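Local coordinates for octaprenyl Pyrophosphate Synthase (Helicobacter pylori, PDB 3TC1), which probably builds octaprenyl pyrophosphate, a long-chain isoprenoid precursor, by repeated condensation of isopentenyl pyrophosphate onto an allylic pyrophosphate, at residues M1-K4 against Q5-I9; N100-M103 against L104-F108; Y155-I158 against L159-T163; E234-N237 against Q238-G242. All blocks are in the same frame, centred on the assembly; numbering follows the deposited sequence.

Interaction 1: residues M1-K4 against Q5-I9; sequences MQEK and QLKAI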
loop_
_atom_site.group_PDB
_atom_site.type_symbol
_atom_site.label_atom_id
_atom_site.label_comp_id
_atom_site.label_asym_id
_atom_site.label_seq_id
_atom_site.Cartn_x
_atom_site.Cartn_y
_atom_site.Cartn_z
ATOM N N MET B 1 -4.392 27.773 3.275
ATOM C CA MET B 1 -5.442 28.376 2.427
ATOM C C MET B 1 -6.746 28.555 3.213
ATOM O O MET B 1 -6.817 29.432 4.044
ATOM C CB MET B 1 -5.592 27.552 1.116
ATOM C CG MET B 1 -6.992 27.219 0.723
ATOM S SD MET B 1 -7.233 27.238 -1.051
ATOM C CE MET B 1 -8.917 27.617 -1.029
ATOM N N GLN B 2 -7.816 27.822 3.037
ATOM C CA GLN B 2 -8.840 28.290 3.955
ATOM C C GLN B 2 -8.965 27.444 5.258
ATOM O O GLN B 2 -9.318 26.262 5.242
ATOM C CB GLN B 2 -10.097 28.659 3.111
ATOM C CG GLN B 2 -11.254 27.768 3.143
ATOM C CD GLN B 2 -12.215 28.152 4.257
ATOM O OE1 GLN B 2 -11.971 27.834 5.417
ATOM N NE2 GLN B 2 -13.277 28.875 3.923
ATOM N N GLU B 3 -8.524 28.059 6.379
ATOM C CA GLU B 3 -8.427 27.330 7.672
ATOM C C GLU B 3 -9.612 26.483 7.959
ATOM O O GLU B 3 -9.495 25.305 8.240
ATOM C CB GLU B 3 -8.131 28.185 8.958
ATOM C CG GLU B 3 -7.390 27.192 9.945
ATOM C CD GLU B 3 -7.521 27.341 11.462
ATOM O OE1 GLU B 3 -6.829 28.196 12.079
ATOM O OE2 GLU B 3 -8.307 26.549 12.028
ATOM N N LYS B 4 -10.790 27.056 7.885
ATOM C CA LYS B 4 -11.960 26.237 8.197
ATOM C C LYS B 4 -12.130 24.980 7.351
ATOM O O LYS B 4 -12.518 23.932 7.866
ATOM C CB LYS B 4 -13.247 27.093 8.182
ATOM C CG LYS B 4 -14.495 26.274 8.288
ATOM C CD LYS B 4 -15.672 27.132 8.619
ATOM C CE LYS B 4 -16.988 26.399 8.354
ATOM N NZ LYS B 4 -17.731 26.125 9.620
ATOM N N GLN B 5 -11.831 25.064 6.063
ATOM C CA GLN B 5 -11.957 23.883 5.195
ATOM C C GLN B 5 -10.854 22.866 5.470
ATOM O O GLN B 5 -11.109 21.664 5.468
ATOM C CB GLN B 5 -11.936 24.266 3.698
ATOM C CG GLN B 5 -13.079 25.157 3.270
ATOM C CD GLN B 5 -12.932 25.640 1.846
ATOM O OE1 GLN B 5 -11.823 25.892 1.381
ATOM N NE2 GLN B 5 -14.048 25.791 1.151
ATOM N N LEU B 6 -9.638 23.340 5.709
ATOM C CA LEU B 6 -8.525 22.439 5.997
ATOM C C LEU B 6 -8.787 21.725 7.317
ATOM O O LEU B 6 -8.432 20.557 7.497
ATOM C CB LEU B 6 -7.217 23.226 6.080
ATOM C CG LEU B 6 -6.715 23.824 4.765
ATOM C CD1 LEU B 6 -5.476 24.657 5.020
ATOM C CD2 LEU B 6 -6.409 22.716 3.779
ATOM N N LYS B 7 -9.422 22.447 8.232
ATOM C CA LYS B 7 -9.763 21.923 9.541
ATOM C C LYS B 7 -10.815 20.824 9.382
ATOM O O LYS B 7 -10.781 19.812 10.079
ATOM C CB LYS B 7 -10.320 23.054 10.407
ATOM C CG LYS B 7 -9.923 22.980 11.859
ATOM C CD LYS B 7 -10.530 21.777 12.535
ATOM C CE LYS B 7 -9.927 21.583 13.914
ATOM N NZ LYS B 7 -8.453 21.378 13.819
ATOM N N ALA B 8 -11.755 21.038 8.467
ATOM C CA ALA B 8 -12.811 20.062 8.220
ATOM C C ALA B 8 -12.217 18.806 7.577
ATOM O O ALA B 8 -12.688 17.703 7.820
ATOM C CB ALA B 8 -13.888 20.666 7.316
ATOM N N ILE B 9 -11.188 18.983 6.754
ATOM C CA ILE B 9 -10.524 17.850 6.098
ATOM C C ILE B 9 -9.737 17.062 7.146
ATOM O O ILE B 9 -9.712 15.830 7.137
ATOM C CB ILE B 9 -9.573 18.350 4.983
ATOM C CG1 ILE B 9 -10.400 18.982 3.858
ATOM C CG2 ILE B 9 -8.719 17.198 4.447
ATOM C CD1 ILE B 9 -9.584 19.770 2.860
#

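Interaction 2: residues N100-M103 against L104-F108; sequences NAVM and LGDVF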
loop_
_atom_site.group_PDB
_atom_site.type_symbol
_atom_site.label_atom_id
_atom_site.label_comp_id
_atom_site.label_asym_id
_atom_site.label_seq_id
_atom_site.Cartn_x
_atom_site.Cartn_y
_atom_site.Cartn_z
ATOM N N ASN B 100 4.660 -2.207 10.903
ATOM C CA ASN B 100 3.495 -1.392 11.226
ATOM C C ASN B 100 3.388 -0.165 10.328
ATOM O O ASN B 100 2.291 0.192 9.893
ATOM C CB ASN B 100 3.514 -0.964 12.700
ATOM C CG ASN B 100 2.998 -2.051 13.633
ATOM O OD1 ASN B 100 1.938 -2.640 13.399
ATOM N ND2 ASN B 100 3.740 -2.312 14.703
ATOM N N ALA B 101 4.519 0.476 10.045
ATOM C CA ALA B 101 4.525 1.652 9.183
ATOM C C ALA B 101 4.029 1.257 7.795
ATOM O O ALA B 101 3.299 2.008 7.153
ATOM C CB ALA B 101 5.928 2.240 9.094
ATOM N N VAL B 102 4.422 0.070 7.344
ATOM C CA VAL B 102 4.008 -0.420 6.032
ATOM C C VAL B 102 2.512 -0.731 6.027
ATOM O O VAL B 102 1.790 -0.292 5.134
ATOM C CB VAL B 102 4.783 -1.698 5.620
ATOM C CG1 VAL B 102 4.257 -2.224 4.290
ATOM C CG2 VAL B 102 6.262 -1.387 5.496
ATOM N N MET B 103 2.053 -1.488 7.020
ATOM C CA MET B 103 0.636 -1.831 7.104
ATOM C C MET B 103 -0.223 -0.586 7.280
ATOM O O MET B 103 -1.294 -0.483 6.682
ATOM C CB MET B 103 0.364 -2.797 8.262
ATOM C CG MET B 103 0.822 -4.228 8.025
ATOM S SD MET B 103 0.162 -4.958 6.505
ATOM C CE MET B 103 1.653 -5.519 5.755
ATOM N N LEU B 104 0.237 0.352 8.105
ATOM C CA LEU B 104 -0.510 1.584 8.332
ATOM C C LEU B 104 -0.666 2.341 7.017
ATOM O O LEU B 104 -1.686 2.972 6.774
ATOM C CB LEU B 104 0.195 2.476 9.358
ATOM C CG LEU B 104 -0.541 3.796 9.636
ATOM C CD1 LEU B 104 -1.890 3.511 10.278
ATOM C CD2 LEU B 104 0.297 4.691 10.530
ATOM N N GLY B 105 0.356 2.271 6.171
ATOM C CA GLY B 105 0.288 2.925 4.878
ATOM C C GLY B 105 -0.728 2.215 4.000
ATOM O O GLY B 105 -1.456 2.843 3.230
ATOM N N ASP B 106 -0.783 0.890 4.117
ATOM C CA ASP B 106 -1.729 0.100 3.331
ATOM C C ASP B 106 -3.149 0.425 3.768
ATOM O O ASP B 106 -4.075 0.447 2.957
ATOM C CB ASP B 106 -1.464 -1.400 3.506
ATOM C CG ASP B 106 -0.208 -1.850 2.794
ATOM O OD1 ASP B 106 0.294 -1.084 1.940
ATOM O OD2 ASP B 106 0.265 -2.972 3.072
ATOM N N VAL B 107 -3.299 0.659 5.066
ATOM C CA VAL B 107 -4.581 1.025 5.660
ATOM C C VAL B 107 -5.021 2.381 5.100
ATOM O O VAL B 107 -6.178 2.563 4.721
ATOM C CB VAL B 107 -4.460 1.136 7.193
ATOM C CG1 VAL B 107 -5.634 1.931 7.756
ATOM C CG2 VAL B 107 -4.418 -0.262 7.815
ATOM N N PHE B 108 -4.095 3.337 5.055
ATOM C CA PHE B 108 -4.419 4.654 4.519
ATOM C C PHE B 108 -4.817 4.525 3.055
ATOM O O PHE B 108 -5.831 5.086 2.637
ATOM C CB PHE B 108 -3.234 5.618 4.656
ATOM C CG PHE B 108 -3.290 6.482 5.893
ATOM C CD1 PHE B 108 -3.029 5.946 7.150
ATOM C CD2 PHE B 108 -3.604 7.835 5.795
ATOM C CE1 PHE B 108 -3.077 6.744 8.295
ATOM C CE2 PHE B 108 -3.657 8.645 6.930
ATOM C CZ PHE B 108 -3.392 8.097 8.187
#

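Interaction 3: residues Y155-I158 against L159-T163; sequences YWRI and LEDKT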
loop_
_atom_site.group_PDB
_atom_site.type_symbol
_atom_site.label_atom_id
_atom_site.label_comp_id
_atom_site.label_asym_id
_atom_site.label_seq_id
_atom_site.Cartn_x
_atom_site.Cartn_y
_atom_site.Cartn_z
ATOM N N TYR B 155 16.117 11.516 -13.933
ATOM C CA TYR B 155 15.741 12.401 -12.839
ATOM C C TYR B 155 14.359 12.988 -13.107
ATOM O O TYR B 155 13.483 12.969 -12.236
ATOM C CB TYR B 155 16.775 13.534 -12.715
ATOM C CG TYR B 155 16.368 14.656 -11.793
ATOM C CD1 TYR B 155 16.410 14.502 -10.410
ATOM C CD2 TYR B 155 15.924 15.873 -12.308
ATOM C CE1 TYR B 155 16.019 15.537 -9.559
ATOM C CE2 TYR B 155 15.528 16.912 -11.471
ATOM C CZ TYR B 155 15.577 16.738 -10.102
ATOM O OH TYR B 155 15.175 17.760 -9.275
ATOM N N TRP B 156 14.169 13.510 -14.314
ATOM C CA TRP B 156 12.889 14.108 -14.699
ATOM C C TRP B 156 11.745 13.101 -14.624
ATOM O O TRP B 156 10.635 13.442 -14.225
ATOM C CB TRP B 156 12.984 14.686 -16.112
ATOM C CG TRP B 156 13.870 15.897 -16.200
ATOM C CD1 TRP B 156 14.885 16.110 -17.093
ATOM C CD2 TRP B 156 13.809 17.063 -15.375
ATOM N NE1 TRP B 156 15.458 17.340 -16.872
ATOM C CE2 TRP B 156 14.818 17.946 -15.824
ATOM C CE3 TRP B 156 12.996 17.452 -14.299
ATOM C CZ2 TRP B 156 15.037 19.195 -15.234
ATOM C CZ3 TRP B 156 13.214 18.696 -13.712
ATOM C CH2 TRP B 156 14.230 19.553 -14.183
ATOM N N ARG B 157 12.020 11.861 -15.007
ATOM C CA ARG B 157 11.000 10.815 -14.956
ATOM C C ARG B 157 10.601 10.557 -13.510
ATOM O O ARG B 157 9.418 10.393 -13.195
ATOM C CB ARG B 157 11.529 9.529 -15.595
ATOM C CG ARG B 157 10.515 8.403 -15.601
ATOM C CD ARG B 157 10.990 7.214 -16.412
ATOM N NE ARG B 157 9.984 6.155 -16.439
ATOM C CZ ARG B 157 10.078 5.052 -17.172
ATOM N NH1 ARG B 157 11.136 4.854 -17.946
ATOM N NH2 ARG B 157 9.112 4.144 -17.129
ATOM N N ILE B 158 11.589 10.532 -12.622
ATOM C CA ILE B 158 11.320 10.308 -11.205
ATOM C C ILE B 158 10.506 11.455 -10.615
ATOM O O ILE B 158 9.533 11.222 -9.898
ATOM C CB ILE B 158 12.634 10.153 -10.402
ATOM C CG1 ILE B 158 13.351 8.871 -10.837
ATOM C CG2 ILE B 158 12.337 10.148 -8.903
ATOM C CD1 ILE B 158 14.731 8.678 -10.219
ATOM N N LEU B 159 10.900 12.691 -10.916
ATOM C CA LEU B 159 10.176 13.850 -10.399
ATOM C C LEU B 159 8.720 13.829 -10.837
ATOM O O LEU B 159 7.818 14.110 -10.044
ATOM C CB LEU B 159 10.824 15.158 -10.870
ATOM C CG LEU B 159 11.551 15.928 -9.764
ATOM C CD1 LEU B 159 12.719 15.086 -9.289
ATOM C CD2 LEU B 159 12.036 17.291 -10.261
ATOM N N GLU B 160 8.499 13.503 -12.105
ATOM C CA GLU B 160 7.152 13.441 -12.659
ATOM C C GLU B 160 6.326 12.329 -12.004
ATOM O O GLU B 160 5.165 12.538 -11.625
ATOM C CB GLU B 160 7.229 13.213 -14.171
ATOM C CG GLU B 160 7.810 14.381 -14.952
ATOM C CD GLU B 160 8.361 13.956 -16.306
ATOM O OE1 GLU B 160 7.954 12.885 -16.799
ATOM O OE2 GLU B 160 9.194 14.691 -16.880
ATOM N N ASP B 161 6.924 11.150 -11.869
ATOM C CA ASP B 161 6.229 10.020 -11.260
ATOM C C ASP B 161 5.989 10.159 -9.764
ATOM O O ASP B 161 4.887 9.890 -9.283
ATOM C CB ASP B 161 6.988 8.714 -11.518
ATOM C CG ASP B 161 6.791 8.192 -12.926
ATOM O OD1 ASP B 161 5.844 8.648 -13.598
ATOM O OD2 ASP B 161 7.567 7.314 -13.359
ATOM N N LYS B 162 7.013 10.572 -9.021
ATOM C CA LYS B 162 6.881 10.703 -7.571
ATOM C C LYS B 162 6.188 11.952 -7.051
ATOM O O LYS B 162 5.626 11.929 -5.955
ATOM C CB LYS B 162 8.251 10.612 -6.893
ATOM C CG LYS B 162 8.844 9.222 -6.846
ATOM C CD LYS B 162 10.013 9.168 -5.870
ATOM C CE LYS B 162 9.559 9.488 -4.451
ATOM N NZ LYS B 162 10.692 9.515 -3.487
ATOM N N THR B 163 6.218 13.039 -7.815
ATOM C CA THR B 163 5.605 14.274 -7.343
ATOM C C THR B 163 4.639 15.007 -8.263
ATOM O O THR B 163 3.512 15.302 -7.873
ATOM C CB THR B 163 6.692 15.306 -6.930
ATOM O OG1 THR B 163 7.516 14.753 -5.898
ATOM C CG2 THR B 163 6.048 16.591 -6.422
#

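Interaction 4: residues E234-N237 against Q238-G242; sequences EKLN and QHDQG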
loop_
_atom_site.group_PDB
_atom_site.type_symbol
_atom_site.label_atom_id
_atom_site.label_comp_id
_atom_site.label_asym_id
_atom_site.label_seq_id
_atom_site.Cartn_x
_atom_site.Cartn_y
_atom_site.Cartn_z
ATOM N N GLU B 234 27.759 18.599 -14.945
ATOM C CA GLU B 234 27.946 18.978 -16.343
ATOM C C GLU B 234 28.966 20.109 -16.547
ATOM O O GLU B 234 29.447 20.317 -17.663
ATOM C CB GLU B 234 26.598 19.398 -16.942
ATOM C CG GLU B 234 25.673 18.232 -17.262
ATOM C CD GLU B 234 24.212 18.640 -17.346
ATOM O OE1 GLU B 234 23.925 19.757 -17.828
ATOM O OE2 GLU B 234 23.347 17.835 -16.938
ATOM N N LYS B 235 29.294 20.831 -15.478
ATOM C CA LYS B 235 30.244 21.951 -15.554
ATOM C C LYS B 235 31.605 21.654 -14.925
ATOM O O LYS B 235 32.587 22.341 -15.213
ATOM C CB LYS B 235 29.672 23.186 -14.847
ATOM C CG LYS B 235 28.317 23.658 -15.325
ATOM C CD LYS B 235 28.426 24.554 -16.542
ATOM C CE LYS B 235 27.061 25.116 -16.915
ATOM N NZ LYS B 235 26.448 25.878 -15.790
ATOM N N LEU B 236 31.664 20.647 -14.060
ATOM C CA LEU B 236 32.905 20.298 -13.368
ATOM C C LEU B 236 33.998 19.747 -14.266
ATOM O O LEU B 236 33.722 19.085 -15.265
ATOM C CB LEU B 236 32.631 19.265 -12.273
ATOM C CG LEU B 236 31.731 19.653 -11.100
ATOM C CD1 LEU B 236 31.526 18.441 -10.193
ATOM C CD2 LEU B 236 32.362 20.807 -10.331
ATOM N N ASN B 237 35.249 20.020 -13.906
ATOM C CA ASN B 237 36.348 19.472 -14.675
ATOM C C ASN B 237 36.456 18.015 -14.235
ATOM O O ASN B 237 35.833 17.597 -13.262
ATOM C CB ASN B 237 37.674 20.218 -14.421
ATOM C CG ASN B 237 38.052 20.294 -12.945
ATOM O OD1 ASN B 237 37.814 19.362 -12.174
ATOM N ND2 ASN B 237 38.674 21.407 -12.553
ATOM N N GLN B 238 37.237 17.249 -14.974
ATOM C CA GLN B 238 37.448 15.836 -14.709
ATOM C C GLN B 238 37.833 15.548 -13.254
ATOM O O GLN B 238 37.335 14.597 -12.643
ATOM C CB GLN B 238 38.532 15.353 -15.665
ATOM C CG GLN B 238 38.773 13.878 -15.729
ATOM C CD GLN B 238 39.812 13.569 -16.785
ATOM O OE1 GLN B 238 39.584 13.793 -17.974
ATOM N NE2 GLN B 238 40.971 13.080 -16.357
ATOM N N HIS B 239 38.716 16.369 -12.697
ATOM C CA HIS B 239 39.151 16.184 -11.318
ATOM C C HIS B 239 37.992 16.309 -10.329
ATOM O O HIS B 239 37.795 15.437 -9.477
ATOM C CB HIS B 239 40.239 17.202 -10.950
ATOM C CG HIS B 239 40.653 17.146 -9.513
ATOM N ND1 HIS B 239 41.431 16.128 -8.998
ATOM C CD2 HIS B 239 40.369 17.959 -8.468
ATOM C CE1 HIS B 239 41.607 16.320 -7.706
ATOM N NE2 HIS B 239 40.970 17.427 -7.357
ATOM N N ASP B 240 37.224 17.390 -10.437
ATOM C CA ASP B 240 36.108 17.595 -9.521
ATOM C C ASP B 240 34.991 16.577 -9.730
ATOM O O ASP B 240 34.295 16.218 -8.777
ATOM C CB ASP B 240 35.551 19.017 -9.651
ATOM C CG ASP B 240 36.540 20.082 -9.180
ATOM O OD1 ASP B 240 37.400 19.773 -8.324
ATOM O OD2 ASP B 240 36.443 21.234 -9.655
ATOM N N GLN B 241 34.810 16.122 -10.967
ATOM C CA GLN B 241 33.778 15.127 -11.237
ATOM C C GLN B 241 34.120 13.875 -10.437
ATOM O O GLN B 241 33.241 13.238 -9.849
ATOM C CB GLN B 241 33.700 14.799 -12.734
ATOM C CG GLN B 241 33.124 15.924 -13.586
ATOM C CD GLN B 241 32.889 15.507 -15.026
ATOM O OE1 GLN B 241 33.775 14.957 -15.670
ATOM N NE2 GLN B 241 31.690 15.774 -15.538
ATOM N N GLY B 242 35.407 13.537 -10.405
ATOM C CA GLY B 242 35.843 12.374 -9.648
ATOM C C GLY B 242 35.520 12.549 -8.173
ATOM O O GLY B 242 35.032 11.628 -7.510
HETATM O O HOH W 1 35.589 21.944 -11.913
HETATM O O HOH W 2 39.376 21.639 -9.466
#

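Interaction 1: residues M1-K4 against Q5-I9
Gln-2 folds back at its second torsion (chi2 90°), whereas Gln-5 holds CG beside its own backbone N and then runs out straight, and these two settings bring the amide of Gln-2 over the Gln-5 backbone and side-chain stem. The motif is a helix N-cap: Gln-2 stands immediately before helix 3-18, and its OE1 accepts from Gln-5 N at 2.8 Å. That bond is bent (N-H...O 145°), and its donor sits above the carbonyl plane rather than on a lone pair. The two glutamine side chains run roughly perpendicular, but their exact placement is doubtful because Gln-2 CG and Gln-5 OE1 are modelled too close to each other. Behind the cap the helix closes normally, with Leu-6 N bonded to Gln-2 O at 3.0 Å and Lys-7 N to Glu-3 O at 2.9 Å. Glu-3 and Lys-7 run alongside each other in one direction, yet Glu-3 OE2 and Lys-7 NZ stay 5.5 Å apart, too far for a salt bridge. Met-1 rests on Lys-41 and Leu-44 of helix 38-44, and Gln-5 also reaches Leu-56 of helix 53-80, so this chain start is seated on two helices. Leu-6 CD1 comes within 3.7 Å of Met-1 N.

Interaction 2: residues N100-M103 against L104-F108
Four successive backbone bonds join residues 100-103 to 104-107 in the i to i+4 pattern, from Leu-104 N to Asn-100 O at 2.7 Å through to Val-107 N to Met-103 O at 2.8 Å, which is regular alpha-helix in the middle of helix 92-116. In this all-helical polyprenyl synthase fold, the turn lies buried where two subunits meet. Met-103 and Asp-106, three residues apart, carry the side-chain contact. The thioether doubles back because the chain bends at chi2 (-54°) and again at chi3, and it passes obliquely by the carboxylate, with Met-103 SD 4.0 Å from Asp-106 OD2. The Met-103 methyl is no closer, so this is van der Waals contact. Asp-106 holds its CG beside its own backbone N (chi1 -73°), which lays the carboxylate back against the preceding turn, its CG 3.4 Å from Val-102 O. The outer end of the acid has a stronger partner: Asp-106 OD2 is hydrogen-bonded to His-76 ND1 of the second subunit, tying the turn directly to the other chain of the dimer. Val-102 O is gripped twice, by Asp-106 N at 3.0 Å and by NE2 of His-76 in the same chain. Elsewhere round the turn, Leu-104 and Val-107 pack on Leu-28 and Ile-25 of helix 23-29. Both also touch the carbonyl four residues back: Leu-104 by CB, 3.1 Å from Asn-100 O, and Val-107 by its CG2 methyl, 3.3 Å from Met-103 O.

Interaction 3: residues Y155-I158 against L159-T163
Leu-159 lays its CD1 methyl over one face of the Tyr-155 ring, a CH-pi contact with CD1 3.7 Å from the ring centroid and 29° off the normal. It belongs to one turn of helix 152-177, part of the all-helical polyprenyl synthase fold. CD1 is offset toward the CE1-CZ bond, 3.3 Å from Tyr-155 CE1 and 3.4 Å from CZ; CD2 separately approaches Tyr-155 OH to 3.3 Å. Leu-159 has an unusual first torsion (chi1 -109°), away from the staggered positions, which puts CD1 over the tyrosine and CD2 against both tyrosine and tryptophan, 3.9 Å from Trp-156 CZ3. The tyrosine hydroxyl is hydrogen-bonded to Asp-201, and both rings pack on Leu-227. One turn on, along the same side of the helix, Arg-157 NE stays 4.1 Å from Asp-161 OD2, beyond a salt bridge, with guanidinium and carboxylate planes 72° apart. Each charge is met elsewhere: Arg-157 by Glu-140, and Asp-161 by Arg-133 and Arg-136, all on helix 121-144. Although Thr-163 N still bonds Leu-159 O, the helix has a wider pi-type turn at 160-163; the Thr-163 side chain, bonded to Gln-197, is about 9 Å from a bound magnesium ion. On the flank toward helix 121-144, Ile-158 and Lys-162 run alongside, CG2 of Ile-158 3.9 Å from CD of Lys-162.

Interaction 4: residues E234-N237 against Q238-G242
The close-packed side of this turn is formed by Leu-236, whose CB meets Gln-241 CG at 3.6 Å and whose CD2 meets Asp-240 CB at 3.7 Å. Leu-236 is buried against Lys-262 and Tyr-266, while Gln-241 sends its NE2 to Tyr-233 O. The opposite character belongs to Asn-237, Gln-238 and His-239, which are exposed. On this exposed side Asn-237 is the N-cap of helix 238-246: Asn-237 OD1 accepts from Asp-240 N at 2.7 Å, nearly straight at 171° and with the donor almost in line with the side-chain C=O. The asparagine CG stands between its own backbone N and carbonyl carbon (chi1 54°), which turns OD1 inward over the first turn. Asn-237 O takes the next bond, from Gln-241 N at 2.9 Å. In a capping box the Asp-240 carboxylate would accept directly from Asn-237 N; here a water stands in, accepting from Asn-237 N at 2.8 Å and donating to Asp-240 OD2, which also forms a salt bridge with Lys-262. A second, looser water accepts from Asn-237 ND2 at 3.2 Å and donates only weakly to Asp-240 OD1.

The four contacts follow one another along the chain, each local to one helix or its start: interaction 1 on helix 3-18, interaction 2 on helix 92-116, interaction 3 on helix 152-177 and interaction 4 at the start of helix 238-246. None touches another. Interactions 1 and 2 have centres 25 Å apart and nearest atoms about 9 Å apart; interactions 3 and 4 also lie 25 Å centre to centre, with nearest atoms about 8 Å apart. The centres of interactions 1 and 4 are 49 Å apart, on opposite sides of the chain's centre. Side-chain caps thus begin two widely separated helices, while helix 92-116 meets the second subunit and helix 152-177 passes near the magnesium ion.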